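Local coordinates for protein beta-lactamase (Klebsiella pneumoniae, PDB 6HUH) that probably hydrolyses the beta-lactam ring of antibiotics to give substituted beta-amino acids, as a class D enzyme that confers antibiotic resistance, at residues Q71-P76 and T92-W97; L113-F118 and D140-A145; P187-W192 and A256-L261; I216-G221 and V233-Q238. All blocks are in the same frame, centred on the assembly; numbering follows the deposited sequence.

Interaction 1 of 4, residues Q71-P76 and T92-W97; sequences QLPALP and TTPSRW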
loop_
_atom_site.group_PDB
_atom_site.type_symbol
_atom_site.label_atom_id
_atom_site.label_comp_id
_atom_site.label_asym_id
_atom_site.label_seq_id
_atom_site.Cartn_x
_atom_site.Cartn_y
_atom_site.Cartn_z
ATOM N N GLN A 71 -1.793 1.781 -8.771
ATOM C CA GLN A 71 -1.283 3.118 -8.521
ATOM C C GLN A 71 -2.118 4.175 -9.241
ATOM O O GLN A 71 -2.162 5.330 -8.794
ATOM C CB GLN A 71 0.219 3.237 -8.978
ATOM C CG GLN A 71 1.224 2.136 -8.534
ATOM C CD GLN A 71 1.492 2.045 -7.026
ATOM O OE1 GLN A 71 0.689 1.513 -6.244
ATOM N NE2 GLN A 71 2.651 2.510 -6.577
ATOM N N LEU A 72 -2.733 3.803 -10.383
ATOM C CA LEU A 72 -3.457 4.759 -11.207
ATOM C C LEU A 72 -4.924 4.458 -11.417
ATOM O O LEU A 72 -5.307 3.288 -11.515
ATOM C CB LEU A 72 -2.748 4.914 -12.543
ATOM C CG LEU A 72 -1.434 5.679 -12.458
ATOM C CD1 LEU A 72 -0.352 4.954 -13.201
ATOM C CD2 LEU A 72 -1.601 7.117 -12.936
ATOM N N PRO A 73 -5.781 5.509 -11.486
ATOM C CA PRO A 73 -5.480 6.949 -11.342
ATOM C C PRO A 73 -5.341 7.438 -9.890
ATOM O O PRO A 73 -5.973 6.905 -8.981
ATOM C CB PRO A 73 -6.657 7.599 -12.047
ATOM C CG PRO A 73 -7.818 6.668 -11.737
ATOM C CD PRO A 73 -7.233 5.279 -11.664
ATOM N N ALA A 74 -4.483 8.435 -9.674
ATOM C CA ALA A 74 -4.299 9.044 -8.363
ATOM C C ALA A 74 -5.188 10.296 -8.353
ATOM O O ALA A 74 -4.776 11.377 -8.799
ATOM C CB ALA A 74 -2.834 9.403 -8.149
ATOM N N LEU A 75 -6.445 10.125 -7.944
ATOM C CA LEU A 75 -7.403 11.235 -7.957
ATOM C C LEU A 75 -7.309 12.143 -6.711
ATOM O O LEU A 75 -7.247 11.631 -5.595
ATOM C CB LEU A 75 -8.848 10.746 -8.179
ATOM C CG LEU A 75 -9.140 9.832 -9.399
ATOM C CD1 LEU A 75 -10.599 9.424 -9.423
ATOM C CD2 LEU A 75 -8.768 10.494 -10.732
ATOM N N PRO A 76 -7.284 13.490 -6.866
ATOM C CA PRO A 76 -7.201 14.355 -5.679
ATOM C C PRO A 76 -8.534 14.564 -4.951
ATOM O O PRO A 76 -9.603 14.538 -5.569
ATOM C CB PRO A 76 -6.705 15.674 -6.259
ATOM C CG PRO A 76 -7.281 15.714 -7.632
ATOM C CD PRO A 76 -7.300 14.289 -8.114
ATOM N N THR A 92 -6.028 9.827 -3.480
ATOM C CA THR A 92 -6.137 8.383 -3.318
ATOM C C THR A 92 -5.928 7.661 -4.656
ATOM O O THR A 92 -6.214 8.198 -5.720
ATOM C CB THR A 92 -7.424 7.975 -2.577
ATOM O OG1 THR A 92 -8.532 8.410 -3.334
ATOM C CG2 THR A 92 -7.516 8.566 -1.166
ATOM N N THR A 93 -5.340 6.476 -4.572
ATOM C CA THR A 93 -5.041 5.565 -5.673
ATOM C C THR A 93 -5.960 4.340 -5.470
ATOM O O THR A 93 -6.542 4.233 -4.384
ATOM C CB THR A 93 -3.537 5.176 -5.661
ATOM O OG1 THR A 93 -3.251 4.319 -4.560
ATOM C CG2 THR A 93 -2.622 6.360 -5.600
ATOM N N PRO A 94 -6.108 3.377 -6.430
ATOM C CA PRO A 94 -7.004 2.227 -6.177
ATOM C C PRO A 94 -6.587 1.341 -4.992
ATOM O O PRO A 94 -7.427 0.670 -4.409
ATOM C CB PRO A 94 -6.985 1.473 -7.512
ATOM C CG PRO A 94 -6.574 2.488 -8.515
ATOM C CD PRO A 94 -5.565 3.318 -7.806
ATOM N N SER A 95 -5.290 1.365 -4.631
ATOM C CA SER A 95 -4.686 0.614 -3.519
ATOM C C SER A 95 -5.078 1.235 -2.168
ATOM O O SER A 95 -5.399 0.519 -1.215
ATOM C CB SER A 95 -3.164 0.580 -3.680
ATOM O OG SER A 95 -2.542 -0.226 -2.694
ATOM N N ARG A 96 -5.036 2.569 -2.110
ATOM C CA ARG A 96 -5.381 3.408 -0.966
ATOM C C ARG A 96 -6.916 3.465 -0.796
ATOM O O ARG A 96 -7.398 3.637 0.321
ATOM C CB ARG A 96 -4.774 4.812 -1.168
ATOM C CG ARG A 96 -4.949 5.738 0.014
ATOM C CD ARG A 96 -4.196 7.031 -0.168
ATOM N NE ARG A 96 -4.592 8.023 0.837
ATOM C CZ ARG A 96 -3.985 8.187 2.008
ATOM N NH1 ARG A 96 -2.957 7.419 2.345
ATOM N NH2 ARG A 96 -4.403 9.121 2.851
ATOM N N TRP A 97 -7.668 3.320 -1.912
ATOM C CA TRP A 97 -9.141 3.301 -1.996
ATOM C C TRP A 97 -9.683 2.142 -1.199
ATOM O O TRP A 97 -10.522 2.327 -0.327
ATOM C CB TRP A 97 -9.526 3.122 -3.466
ATOM C CG TRP A 97 -10.974 2.927 -3.772
ATOM C CD1 TRP A 97 -12.015 3.667 -3.294
ATOM C CD2 TRP A 97 -11.516 2.092 -4.806
ATOM N NE1 TRP A 97 -13.186 3.279 -3.899
ATOM C CE2 TRP A 97 -12.909 2.312 -4.833
ATOM C CE3 TRP A 97 -10.967 1.123 -5.664
ATOM C CZ2 TRP A 97 -13.758 1.619 -5.705
ATOM C CZ3 TRP A 97 -11.804 0.434 -6.519
ATOM C CH2 TRP A 97 -13.181 0.689 -6.545
#
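Thr93 carries its methyl CG2 anti to the carbonyl carbon and its hydroxyl OG1 in the crowded position between N and C (chi1 71°), a rotation that sets the methyl against both Gln71 O, 3.4 Å from Thr93 CG2, and Ala74 CB. Two motifs meet at this residue: it is the N-cap of helix 94-99, and the residue before it forms a single antiparallel bridge with the loop that passes alongside. In that hydrogen-bonded pair of Leu75 and Thr92, the bond from Thr92 N to Leu75 O is the sounder one, at 3.0 Å with an N-H...O angle of 149°. The return bond from Leu75 N to Thr92 O has the same length but is bent and weak, and Ala74 CA adds a C-H...O contact to the same Thr92 O. Trp97 N closes the first helical turn on Thr93 O at 2.9 Å.

Within 71-76, a cis peptide bond precedes Pro73, whose carbonyl oxygen accepts a hydrogen bond from Tyr105 OH of helix 103-113. Just before this proline, Gln71 packs on Arg185 and Leu72 on Pro187 of the second subunit. Pro94, buried in the first turn of its helix, sets its ring against the loop: Pro94 CG lies 3.4 Å from Leu72 O and 4.3 Å from Pro73 CD.

Interaction 2 of 4, residues L113-F118 and D140-A145; sequences LGAARF and DGLTQA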
loop_
_atom_site.group_PDB
_atom_site.type_symbol
_atom_site.label_atom_id
_atom_site.label_comp_id
_atom_site.label_asym_id
_atom_site.label_seq_id
_atom_site.Cartn_x
_atom_site.Cartn_y
_atom_site.Cartn_z
ATOM N N LEU A 113 -18.961 6.139 -14.901
ATOM C CA LEU A 113 -19.580 4.980 -15.564
ATOM C C LEU A 113 -20.935 5.325 -16.155
ATOM O O LEU A 113 -21.250 4.917 -17.285
ATOM C CB LEU A 113 -19.775 3.827 -14.576
ATOM C CG LEU A 113 -18.686 2.782 -14.470
ATOM C CD1 LEU A 113 -18.925 1.937 -13.251
ATOM C CD2 LEU A 113 -18.663 1.870 -15.681
ATOM N N GLY A 114 -21.724 6.045 -15.360
ATOM C CA GLY A 114 -23.091 6.402 -15.684
ATOM C C GLY A 114 -23.996 5.394 -15.029
ATOM O O GLY A 114 -23.579 4.257 -14.785
ATOM N N ALA A 115 -25.232 5.804 -14.722
ATOM C CA ALA A 115 -26.206 4.953 -14.042
ATOM C C ALA A 115 -26.606 3.721 -14.856
ATOM O O ALA A 115 -26.881 2.680 -14.264
ATOM C CB ALA A 115 -27.421 5.767 -13.660
ATOM N N ALA A 116 -26.610 3.833 -16.208
ATOM C CA ALA A 116 -26.964 2.744 -17.124
ATOM C C ALA A 116 -25.952 1.595 -17.090
ATOM O O ALA A 116 -26.366 0.440 -16.945
ATOM C CB ALA A 116 -27.123 3.271 -18.536
ATOM N N ARG A 117 -24.628 1.911 -17.199
ATOM C CA ARG A 117 -23.532 0.928 -17.151
ATOM C C ARG A 117 -23.464 0.301 -15.742
ATOM O O ARG A 117 -23.317 -0.916 -15.622
ATOM C CB ARG A 117 -22.194 1.595 -17.510
ATOM C CG ARG A 117 -21.404 0.921 -18.633
ATOM C CD ARG A 117 -20.304 1.866 -19.117
ATOM N NE ARG A 117 -19.166 1.184 -19.748
ATOM C CZ ARG A 117 -18.004 1.772 -20.023
ATOM N NH1 ARG A 117 -17.808 3.048 -19.715
ATOM N NH2 ARG A 117 -17.028 1.087 -20.601
ATOM N N PHE A 118 -23.614 1.134 -14.686
ATOM C CA PHE A 118 -23.606 0.734 -13.280
ATOM C C PHE A 118 -24.620 -0.372 -13.081
ATOM O O PHE A 118 -24.250 -1.470 -12.674
ATOM C CB PHE A 118 -23.912 1.959 -12.388
ATOM C CG PHE A 118 -23.850 1.799 -10.883
ATOM C CD1 PHE A 118 -22.909 0.968 -10.292
ATOM C CD2 PHE A 118 -24.657 2.567 -10.056
ATOM C CE1 PHE A 118 -22.823 0.861 -8.908
ATOM C CE2 PHE A 118 -24.558 2.475 -8.671
ATOM C CZ PHE A 118 -23.653 1.613 -8.101
ATOM N N ASP A 140 -30.378 10.095 -5.767
ATOM C CA ASP A 140 -28.930 9.903 -5.729
ATOM C C ASP A 140 -28.506 8.425 -5.547
ATOM O O ASP A 140 -27.703 8.106 -4.673
ATOM C CB ASP A 140 -28.272 10.821 -4.672
ATOM C CG ASP A 140 -28.608 10.558 -3.197
ATOM O OD1 ASP A 140 -29.554 9.779 -2.923
ATOM O OD2 ASP A 140 -27.885 11.086 -2.318
ATOM N N GLY A 141 -29.014 7.550 -6.399
ATOM C CA GLY A 141 -28.674 6.135 -6.352
ATOM C C GLY A 141 -27.273 5.837 -6.855
ATOM O O GLY A 141 -26.610 4.922 -6.358
ATOM N N LEU A 142 -26.804 6.622 -7.839
ATOM C CA LEU A 142 -25.497 6.463 -8.475
ATOM C C LEU A 142 -24.310 6.521 -7.515
ATOM O O LEU A 142 -23.344 5.777 -7.698
ATOM C CB LEU A 142 -25.326 7.497 -9.608
ATOM C CG LEU A 142 -24.077 7.399 -10.490
ATOM C CD1 LEU A 142 -23.996 6.053 -11.212
ATOM C CD2 LEU A 142 -24.027 8.538 -11.474
ATOM N N THR A 143 -24.369 7.402 -6.515
ATOM C CA THR A 143 -23.248 7.588 -5.596
ATOM C C THR A 143 -23.540 7.140 -4.166
ATOM O O THR A 143 -22.624 7.139 -3.340
ATOM C CB THR A 143 -22.781 9.051 -5.646
ATOM O OG1 THR A 143 -23.816 9.898 -5.136
ATOM C CG2 THR A 143 -22.378 9.498 -7.048
ATOM N N GLN A 144 -24.799 6.749 -3.873
ATOM C CA GLN A 144 -25.233 6.395 -2.522
ATOM C C GLN A 144 -25.961 5.064 -2.360
ATOM O O GLN A 144 -26.474 4.832 -1.268
ATOM C CB GLN A 144 -26.135 7.527 -1.979
ATOM C CG GLN A 144 -25.690 8.122 -0.651
ATOM C CD GLN A 144 -24.536 9.080 -0.793
ATOM O OE1 GLN A 144 -23.468 8.898 -0.189
ATOM N NE2 GLN A 144 -24.752 10.136 -1.583
ATOM N N ALA A 145 -26.026 4.200 -3.401
ATOM C CA ALA A 145 -26.771 2.932 -3.343
ATOM C C ALA A 145 -26.266 1.927 -2.310
ATOM O O ALA A 145 -27.078 1.301 -1.621
ATOM C CB ALA A 145 -26.840 2.280 -4.712
#
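Leu142 rests one branch on the start of helix 115-124, and its CD1 makes all the close side-chain contacts of this leucine. With CG anti to its backbone N (chi1 -174°), the side chain extends so that Leu142 CD1 lies 3.7 Å from Phe118 CD2 and also 3.7 Å from Ala115 N. Ala115 supplies its methyl as well, Ala115 CB lying 4.2 Å from Leu142 CD1, so one methyl rests on both the start of the helix and the Phe118 ring. The helix starts abruptly here: Gly114, with positive phi, ends the preceding helix 103-113 and serves as the N-cap of the next, and Gly114 O accepts Phe118 N at 3.1 Å. This helix-to-helix corner belongs to the helical part of the penicillin-binding transpeptidase fold, and the short, weakly bonded helix about 141-144 packs against it.

Besides the leucine methyl, the Phe118 ring meets two backbone oxygens. Gly141 O sits at the ring edge, near the plane, 3.9 Å from Phe118 CE2, while Leu142 O approaches Phe118 CE2 obliquely at 3.7 Å. The latter oxygen has a polar partner of its own, the hydroxyl of Thr110 in helix 103-113. Phe118 also touches Met60 of helix 56-64, together with Leu132 and Trp146 from loops.

Interaction 3 of 4, residues P187-W192 and A256-L261; sequences PDIDGW and ALPEQL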
loop_
_atom_site.group_PDB
_atom_site.type_symbol
_atom_site.label_atom_id
_atom_site.label_comp_id
_atom_site.label_asym_id
_atom_site.label_seq_id
_atom_site.Cartn_x
_atom_site.Cartn_y
_atom_site.Cartn_z
ATOM N N PRO A 187 -2.603 -10.159 4.538
ATOM C CA PRO A 187 -1.464 -10.995 4.954
ATOM C C PRO A 187 -1.763 -12.476 4.760
ATOM O O PRO A 187 -2.906 -12.921 4.942
ATOM C CB PRO A 187 -1.277 -10.656 6.443
ATOM C CG PRO A 187 -1.964 -9.367 6.642
ATOM C CD PRO A 187 -3.115 -9.374 5.680
ATOM N N ASP A 188 -0.716 -13.226 4.397
ATOM C CA ASP A 188 -0.732 -14.658 4.137
ATOM C C ASP A 188 -1.049 -15.498 5.388
ATOM O O ASP A 188 -1.044 -14.999 6.522
ATOM C CB ASP A 188 0.662 -15.069 3.617
ATOM C CG ASP A 188 0.866 -15.051 2.110
ATOM O OD1 ASP A 188 0.359 -14.107 1.447
ATOM O OD2 ASP A 188 1.610 -15.933 1.601
ATOM N N ILE A 189 -1.332 -16.789 5.146
ATOM C CA ILE A 189 -1.498 -17.890 6.090
ATOM C C ILE A 189 -0.722 -19.023 5.374
ATOM O O ILE A 189 -1.115 -19.399 4.276
ATOM C CB ILE A 189 -2.997 -18.220 6.391
ATOM C CG1 ILE A 189 -3.696 -17.036 7.105
ATOM C CG2 ILE A 189 -3.108 -19.503 7.239
ATOM C CD1 ILE A 189 -5.195 -17.124 7.208
ATOM N N ASP A 190 0.420 -19.488 5.934
ATOM C CA ASP A 190 1.308 -20.485 5.290
ATOM C C ASP A 190 1.540 -20.124 3.787
ATOM O O ASP A 190 2.034 -19.027 3.496
ATOM C CB ASP A 190 0.841 -21.955 5.508
ATOM C CG ASP A 190 1.925 -23.031 5.317
ATOM O OD1 ASP A 190 2.415 -23.190 4.171
ATOM O OD2 ASP A 190 2.238 -23.755 6.305
ATOM N N GLY A 191 1.130 -21.002 2.871
ATOM C CA GLY A 191 1.283 -20.757 1.441
ATOM C C GLY A 191 0.053 -20.172 0.775
ATOM O O GLY A 191 0.051 -19.956 -0.440
ATOM N N TRP A 192 -0.995 -19.912 1.567
ATOM C CA TRP A 192 -2.265 -19.376 1.115
ATOM C C TRP A 192 -2.202 -17.862 0.932
ATOM O O TRP A 192 -1.651 -17.137 1.771
ATOM C CB TRP A 192 -3.405 -19.779 2.077
ATOM C CG TRP A 192 -3.642 -21.259 2.114
ATOM C CD1 TRP A 192 -2.946 -22.188 2.833
ATOM C CD2 TRP A 192 -4.631 -21.987 1.371
ATOM N NE1 TRP A 192 -3.429 -23.450 2.571
ATOM C CE2 TRP A 192 -4.453 -23.358 1.667
ATOM C CE3 TRP A 192 -5.638 -21.613 0.458
ATOM C CZ2 TRP A 192 -5.254 -24.354 1.105
ATOM C CZ3 TRP A 192 -6.431 -22.605 -0.100
ATOM C CH2 TRP A 192 -6.235 -23.956 0.227
ATOM N N ALA A 256 -10.155 -18.301 12.757
ATOM C CA ALA A 256 -10.869 -19.492 12.277
ATOM C C ALA A 256 -10.555 -19.986 10.846
ATOM O O ALA A 256 -11.107 -21.018 10.441
ATOM C CB ALA A 256 -12.355 -19.255 12.406
ATOM N N LEU A 257 -9.680 -19.284 10.102
ATOM C CA LEU A 257 -9.319 -19.638 8.730
ATOM C C LEU A 257 -8.394 -20.856 8.591
ATOM O O LEU A 257 -8.713 -21.746 7.793
ATOM C CB LEU A 257 -8.720 -18.426 8.017
ATOM C CG LEU A 257 -9.265 -18.096 6.643
ATOM C CD1 LEU A 257 -10.761 -18.179 6.588
ATOM C CD2 LEU A 257 -8.817 -16.729 6.218
ATOM N N PRO A 258 -7.262 -20.947 9.336
ATOM C CA PRO A 258 -6.347 -22.088 9.145
ATOM C C PRO A 258 -6.983 -23.474 9.274
ATOM O O PRO A 258 -6.597 -24.371 8.531
ATOM C CB PRO A 258 -5.252 -21.837 10.178
ATOM C CG PRO A 258 -5.236 -20.365 10.327
ATOM C CD PRO A 258 -6.687 -19.987 10.300
ATOM N N GLU A 259 -7.975 -23.649 10.147
ATOM C CA GLU A 259 -8.640 -24.951 10.236
ATOM C C GLU A 259 -9.405 -25.314 8.940
ATOM O O GLU A 259 -9.306 -26.445 8.487
ATOM C CB GLU A 259 -9.528 -25.080 11.490
ATOM C CG GLU A 259 -10.676 -24.098 11.594
ATOM C CD GLU A 259 -11.458 -24.230 12.881
ATOM O OE1 GLU A 259 -12.391 -25.066 12.924
ATOM O OE2 GLU A 259 -11.148 -23.489 13.840
ATOM N N GLN A 260 -10.106 -24.345 8.324
ATOM C CA GLN A 260 -10.877 -24.511 7.081
ATOM C C GLN A 260 -9.983 -24.815 5.917
ATOM O O GLN A 260 -10.399 -25.541 5.011
ATOM C CB GLN A 260 -11.670 -23.252 6.755
ATOM C CG GLN A 260 -12.557 -22.798 7.874
ATOM C CD GLN A 260 -13.566 -23.849 8.239
ATOM O OE1 GLN A 260 -13.454 -24.505 9.270
ATOM N NE2 GLN A 260 -14.563 -24.051 7.387
ATOM N N LEU A 261 -8.768 -24.221 5.920
ATOM C CA LEU A 261 -7.751 -24.399 4.894
ATOM C C LEU A 261 -7.183 -25.809 5.042
ATOM O O LEU A 261 -7.025 -26.510 4.045
ATOM C CB LEU A 261 -6.660 -23.338 5.091
ATOM C CG LEU A 261 -6.727 -22.029 4.301
ATOM C CD1 LEU A 261 -8.048 -21.352 4.414
ATOM C CD2 LEU A 261 -5.728 -21.067 4.837
#
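The weakly bonded strand of about 187-189 runs past helix 256-261 with the two axes 10.3 Å apart at closest and crossing at -46°, the nearest backbone neighbours being Ile189 with Pro258 and, past the turn, Trp192 with Leu261. A type II' turn from Ile189 to Trp192, tightened by a 2.8 Å bond from Trp192 N to Ile189 O, brings both side chains round to the helix. Leu261 lies over one face of the Trp192 indole: its CG stands 3.6 Å above the ring plane near the centre, and its CD2 makes a CH-pi contact with the five-membered ring, 18° off the normal. Ile189 divides its branches and lies roughly perpendicular to the side chains it meets. Ile189 CD1 reaches Leu257 CD2 at 3.8 Å, whereas Ile189 CG2 touches Pro258 CG, also at 3.8 Å, and Leu261 CD2 at 3.9 Å. The helix is kinked here, where Pro258 and Glu259 lack the usual helical N-H bonds. The turn joins edge strand 185-189 to strand 192-201, and the contact is part of the packing of helix 245-264 on one face of the sheet; Leu257 also reaches Phe29 of strand 26-30 and Phe232 of strand 228-238, and Leu261 touches Leu230.

Interaction 4 of 4, residues I216-G221 and V233-Q238; sequences IGWFVG and VHTVIQ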
loop_
_atom_site.group_PDB
_atom_site.type_symbol
_atom_site.label_atom_id
_atom_site.label_comp_id
_atom_site.label_asym_id
_atom_site.label_seq_id
_atom_site.Cartn_x
_atom_site.Cartn_y
_atom_site.Cartn_z
ATOM N N ILE A 216 -23.031 -3.272 11.238
ATOM C CA ILE A 216 -22.786 -4.525 10.522
ATOM C C ILE A 216 -21.341 -4.504 10.058
ATOM O O ILE A 216 -20.953 -3.662 9.246
ATOM C CB ILE A 216 -23.741 -4.859 9.338
ATOM C CG1 ILE A 216 -25.225 -4.812 9.756
ATOM C CG2 ILE A 216 -23.369 -6.223 8.703
ATOM C CD1 ILE A 216 -26.144 -4.316 8.686
ATOM N N GLY A 217 -20.560 -5.410 10.606
ATOM C CA GLY A 217 -19.169 -5.565 10.226
ATOM C C GLY A 217 -19.086 -6.608 9.146
ATOM O O GLY A 217 -19.827 -7.583 9.174
ATOM N N TRP A 218 -18.266 -6.396 8.158
ATOM C CA TRP A 218 -18.159 -7.397 7.115
ATOM C C TRP A 218 -16.686 -7.738 6.878
ATOM O O TRP A 218 -15.864 -6.836 6.785
ATOM C CB TRP A 218 -18.700 -6.852 5.777
ATOM C CG TRP A 218 -20.173 -6.765 5.513
ATOM C CD1 TRP A 218 -20.936 -5.634 5.575
ATOM C CD2 TRP A 218 -20.965 -7.738 4.807
ATOM N NE1 TRP A 218 -22.185 -5.871 5.047
ATOM C CE2 TRP A 218 -22.235 -7.157 4.577
ATOM C CE3 TRP A 218 -20.748 -9.071 4.404
ATOM C CZ2 TRP A 218 -23.281 -7.863 3.981
ATOM C CZ3 TRP A 218 -21.781 -9.766 3.810
ATOM C CH2 TRP A 218 -23.030 -9.161 3.599
ATOM N N PHE A 219 -16.366 -9.016 6.723
ATOM C CA PHE A 219 -15.066 -9.464 6.250
ATOM C C PHE A 219 -15.262 -10.580 5.241
ATOM O O PHE A 219 -15.531 -11.734 5.598
ATOM C CB PHE A 219 -14.023 -9.779 7.313
ATOM C CG PHE A 219 -12.683 -9.855 6.616
ATOM C CD1 PHE A 219 -12.143 -8.736 5.981
ATOM C CD2 PHE A 219 -12.003 -11.061 6.514
ATOM C CE1 PHE A 219 -10.945 -8.818 5.277
ATOM C CE2 PHE A 219 -10.783 -11.134 5.832
ATOM C CZ PHE A 219 -10.271 -10.012 5.208
ATOM N N VAL A 220 -15.240 -10.186 3.965
ATOM C CA VAL A 220 -15.521 -11.049 2.816
ATOM C C VAL A 220 -14.307 -11.197 1.975
ATOM O O VAL A 220 -13.510 -10.271 1.926
ATOM C CB VAL A 220 -16.760 -10.570 2.002
ATOM C CG1 VAL A 220 -17.979 -10.501 2.890
ATOM C CG2 VAL A 220 -16.525 -9.224 1.345
ATOM N N GLY A 221 -14.145 -12.355 1.352
ATOM C CA GLY A 221 -12.975 -12.618 0.524
ATOM C C GLY A 221 -12.675 -14.072 0.286
ATOM O O GLY A 221 -13.508 -14.937 0.541
ATOM N N VAL A 233 -17.244 -15.459 4.256
ATOM C CA VAL A 233 -18.079 -14.289 4.495
ATOM C C VAL A 233 -18.359 -14.263 5.989
ATOM O O VAL A 233 -18.739 -15.291 6.561
ATOM C CB VAL A 233 -19.401 -14.313 3.665
ATOM C CG1 VAL A 233 -20.231 -13.059 3.906
ATOM C CG2 VAL A 233 -19.146 -14.489 2.171
ATOM N N HIS A 234 -18.159 -13.105 6.634
ATOM C CA HIS A 234 -18.436 -12.977 8.070
ATOM C C HIS A 234 -19.050 -11.632 8.431
ATOM O O HIS A 234 -18.582 -10.604 7.957
ATOM C CB HIS A 234 -17.191 -13.284 8.911
ATOM C CG HIS A 234 -17.392 -13.245 10.399
ATOM N ND1 HIS A 234 -18.363 -13.996 11.020
ATOM C CD2 HIS A 234 -16.686 -12.586 11.348
ATOM C CE1 HIS A 234 -18.241 -13.754 12.313
ATOM N NE2 HIS A 234 -17.243 -12.913 12.557
ATOM N N THR A 235 -20.108 -11.645 9.263
ATOM C CA THR A 235 -20.760 -10.420 9.738
ATOM C C THR A 235 -20.692 -10.296 11.242
ATOM O O THR A 235 -20.751 -11.304 11.948
ATOM C CB THR A 235 -22.192 -10.261 9.251
ATOM O OG1 THR A 235 -22.944 -11.369 9.701
ATOM C CG2 THR A 235 -22.295 -10.108 7.745
ATOM N N VAL A 236 -20.573 -9.059 11.727
ATOM C CA VAL A 236 -20.556 -8.765 13.154
ATOM C C VAL A 236 -21.673 -7.772 13.398
ATOM O O VAL A 236 -21.639 -6.662 12.858
ATOM C CB VAL A 236 -19.195 -8.212 13.651
ATOM C CG1 VAL A 236 -19.295 -7.686 15.074
ATOM C CG2 VAL A 236 -18.104 -9.261 13.544
ATOM N N ILE A 237 -22.653 -8.153 14.203
ATOM C CA ILE A 237 -23.720 -7.226 14.548
ATOM C C ILE A 237 -23.503 -6.803 16.000
ATOM O O ILE A 237 -23.505 -7.653 16.899
ATOM C CB ILE A 237 -25.163 -7.735 14.202
ATOM C CG1 ILE A 237 -25.450 -7.660 12.665
ATOM C CG2 ILE A 237 -26.221 -6.926 14.955
ATOM C CD1 ILE A 237 -24.903 -8.780 11.781
ATOM N N GLN A 238 -23.256 -5.505 16.215
ATOM C CA GLN A 238 -22.986 -4.963 17.539
ATOM C C GLN A 238 -23.421 -3.514 17.686
ATOM O O GLN A 238 -23.686 -2.828 16.702
ATOM C CB GLN A 238 -21.482 -5.090 17.874
ATOM C CG GLN A 238 -20.551 -4.542 16.792
ATOM C CD GLN A 238 -19.452 -3.674 17.337
ATOM O OE1 GLN A 238 -18.348 -4.150 17.619
ATOM N NE2 GLN A 238 -19.711 -2.372 17.452
#
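At the apolar centre, Val233 CG1 abuts the edge of the Trp218 indole, 3.6 Å from Trp218 CZ3. Val233 CG1, placed anti to its backbone N (chi1 -178°), also meets Val220 CG1 at 3.6 Å. Thr235 takes a face of the Trp218 indole instead: its CG2 is 3.9 Å from the centroid of the six-membered ring, offset toward the rim, in a CH-pi contact. Further along this face Ile216 and Ile237 run parallel, their CG1 atoms 4.1 Å apart.

The backbone ladder joins the two strands. Gly217 and Val236 form a hydrogen-bonded pair, with 2.8 Å from Gly217 N to Val236 O and 3.0 Å from Val236 N to Gly217 O. Phe219 N reaches His234 O at 3.0 Å, but the reverse bond is weak. On the face of Phe219, His234 and Val236, which helix 245-264 covers, the imidazole is gripped at both nitrogens, ND1 by Cys26 O and NE2 by Glu252. Across the sheet, Trp218 NE1 bonds to Pro48 O, which fixes the rotation of the indole.

Strands 215-225 and 228-238 are an antiparallel hairpin of the central sheet in the serine beta-lactamase fold. Strand 215-225 bonds through its backbone to Lys197 and Gly199 of the Lys-Thr-Gly motif, and the Trp218 side chain lies about 8 Å from that of Ser51, the predicted acylated serine.

The chemistry follows the elements joined in each of the four contacts. Interaction 4 is core, a backbone ladder with side chains packed on both faces, and interaction 3 is a buried apolar contact without hydrogen bonds between its segments. Both reach the same sheet, interaction 3 through helix 245-264, which follows strand 228-238 in the chain. Interactions 1 and 2, partly buried, lie in the helical region and both lean on helix 103-113; the first combines a lone bridge with a helix start, whereas the second relies on one leucine methyl and an aromatic ring. Interactions 1 and 3 share the dimer interface: Gln71 of one subunit packs on Pro187 of the other.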